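Local coordinates for protein probable glutaminase ybaS (Escherichia coli, PDB 1U60) that catalyses the hydrolysis of L-glutamine to L-glutamate and ammonium, at residues A[8-13]-A[300-305]. Residues are numbered along the deposited sequence; the frame is centred on the assembly and turned at random.
Sequences QQAVDQ and AKQLGY
The flat terminal amides of Gln13 and Gln302 meet with planes only 8° apart, the chains crossing at an angle. Ala10 O and the Gln13 side chain approach the Gln302 amide from opposite sides of its plane. At one end of this amide, NE2 donates a hydrogen bond to the backbone oxygen of Ala10 (NE2 to O, 3.1 Å). The bond is bent, with an N-H...O angle of 142°. The same nitrogen also bonds Ser298 OG one turn back in its own helix, so two partners fix the rotation of the amide. At its other end, OE1 lies 3.4 Å from Ala10 CA and 3.6 Å from Gln13 CB. The reach comes from an extended chain beyond CG, which sits anti to the carbonyl carbon. Leu303 O lies over the centre of one Tyr305 ring face, 3.9 Å above its plane. Beside the polar grip, Leu303 CD2 rests against Ala10 CB at 3.9 Å, while Leu303 also touches Ile45 and Met274. Gly304, with positive phi, then closes the helix in a Schellman motif. The pair exemplifies how terminal helices pack together on one face of an antiparallel sheet, here helices 4-18 and 290-303 in the beta-lactamase-like fold of glutaminases.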
loop_
_atom_site.group_PDB
_atom_site.type_symbol
_atom_site.label_atom_id
_atom_site.label_comp_id
_atom_site.label_asym_id
_atom_site.label_seq_id
_atom_site.Cartn_x
_atom_site.Cartn_y
_atom_site.Cartn_z
ATOM N N GLN A 8 15.284 -22.136 10.273
ATOM C CA GLN A 8 15.358 -23.293 9.426
ATOM C C GLN A 8 14.030 -24.068 9.507
ATOM O O GLN A 8 13.548 -24.548 8.506
ATOM C CB GLN A 8 16.530 -24.196 9.797
ATOM C CG GLN A 8 16.629 -25.389 8.850
ATOM C CD GLN A 8 17.120 -24.993 7.461
ATOM O OE1 GLN A 8 16.517 -25.331 6.443
ATOM N NE2 GLN A 8 18.213 -24.284 7.422
ATOM N N GLN A 9 13.433 -24.154 10.697
ATOM C CA GLN A 9 12.130 -24.815 10.842
ATOM C C GLN A 9 11.047 -24.145 10.043
ATOM O O GLN A 9 10.191 -24.800 9.485
ATOM C CB GLN A 9 11.654 -24.852 12.306
ATOM C CG GLN A 9 12.338 -25.881 13.179
ATOM C CD GLN A 9 11.838 -25.826 14.615
ATOM O OE1 GLN A 9 10.664 -25.450 14.859
ATOM N NE2 GLN A 9 12.704 -26.209 15.572
ATOM N N ALA A 10 11.066 -22.819 10.015
ATOM C CA ALA A 10 10.087 -22.064 9.262
ATOM C C ALA A 10 10.169 -22.325 7.781
ATOM O O ALA A 10 9.148 -22.582 7.184
ATOM C CB ALA A 10 10.186 -20.573 9.569
ATOM N N VAL A 11 11.369 -22.306 7.162
ATOM C CA VAL A 11 11.452 -22.601 5.741
ATOM C C VAL A 11 11.143 -24.085 5.452
ATOM O O VAL A 11 10.542 -24.380 4.431
ATOM C CB VAL A 11 12.822 -22.236 5.036
ATOM C CG1 VAL A 11 13.095 -20.730 5.180
ATOM C CG2 VAL A 11 13.966 -23.019 5.546
ATOM N N ASP A 12 11.605 -24.985 6.317
ATOM C CA ASP A 12 11.250 -26.418 6.204
ATOM C C ASP A 12 9.751 -26.688 6.228
ATOM O O ASP A 12 9.219 -27.391 5.358
ATOM C CB ASP A 12 11.950 -27.239 7.311
ATOM C CG ASP A 12 13.458 -27.410 7.039
ATOM O OD1 ASP A 12 13.926 -27.045 5.949
ATOM O OD2 ASP A 12 14.234 -27.936 7.857
ATOM N N GLN A 13 9.057 -26.105 7.186
ATOM C CA GLN A 13 7.606 -26.287 7.291
ATOM C C GLN A 13 6.845 -25.627 6.152
ATOM O O GLN A 13 5.862 -26.180 5.652
ATOM C CB GLN A 13 7.121 -25.794 8.654
ATOM C CG GLN A 13 7.784 -26.600 9.786
ATOM C CD GLN A 13 7.276 -26.298 11.195
ATOM O OE1 GLN A 13 6.485 -25.366 11.407
ATOM N NE2 GLN A 13 7.735 -27.101 12.168
ATOM N N ALA A 300 6.477 -15.906 6.903
ATOM C CA ALA A 300 6.221 -14.650 7.554
ATOM C C ALA A 300 5.206 -14.873 8.692
ATOM O O ALA A 300 5.348 -14.300 9.784
ATOM C CB ALA A 300 5.695 -13.609 6.563
ATOM N N LYS A 301 4.223 -15.730 8.462
ATOM C CA LYS A 301 3.181 -15.972 9.472
ATOM C C LYS A 301 3.764 -16.747 10.659
ATOM O O LYS A 301 3.476 -16.464 11.824
ATOM C CB LYS A 301 2.052 -16.779 8.881
ATOM C CG LYS A 301 0.902 -17.029 9.848
ATOM C CD LYS A 301 -0.387 -17.391 9.120
ATOM C CE LYS A 301 -1.551 -17.567 10.101
ATOM N NZ LYS A 301 -2.093 -18.951 10.040
ATOM N N GLN A 302 4.578 -17.740 10.362
ATOM C CA GLN A 302 5.202 -18.560 11.407
ATOM C C GLN A 302 6.136 -17.717 12.276
ATOM O O GLN A 302 6.219 -17.959 13.473
ATOM C CB GLN A 302 6.008 -19.703 10.815
ATOM C CG GLN A 302 5.233 -20.872 10.205
ATOM C CD GLN A 302 6.194 -21.894 9.595
ATOM O OE1 GLN A 302 6.881 -22.618 10.341
ATOM N NE2 GLN A 302 6.315 -21.891 8.252
ATOM N N LEU A 303 6.831 -16.729 11.690
ATOM C CA LEU A 303 7.808 -15.941 12.429
ATOM C C LEU A 303 7.204 -14.650 12.997
ATOM O O LEU A 303 7.902 -13.917 13.717
ATOM C CB LEU A 303 9.041 -15.642 11.545
ATOM C CG LEU A 303 9.846 -16.844 11.069
ATOM C CD1 LEU A 303 11.026 -16.402 10.192
ATOM C CD2 LEU A 303 10.304 -17.713 12.247
ATOM N N GLY A 304 5.926 -14.384 12.691
ATOM C CA GLY A 304 5.179 -13.255 13.243
ATOM C C GLY A 304 5.538 -11.883 12.638
ATOM O O GLY A 304 5.464 -10.874 13.334
ATOM N N TYR A 305 5.968 -11.842 11.369
ATOM C CA TYR A 305 6.338 -10.561 10.718
ATOM C C TYR A 305 5.267 -9.976 9.817
ATOM O O TYR A 305 4.755 -10.660 8.915
ATOM C CB TYR A 305 7.609 -10.715 9.883
ATOM C CG TYR A 305 8.804 -11.118 10.705
ATOM C CD1 TYR A 305 9.210 -10.334 11.806
ATOM C CD2 TYR A 305 9.578 -12.232 10.352
ATOM C CE1 TYR A 305 10.331 -10.680 12.547
ATOM C CE2 TYR A 305 10.670 -12.580 11.115
ATOM C CZ TYR A 305 11.048 -11.804 12.193
ATOM O OH TYR A 305 12.158 -12.129 12.957
#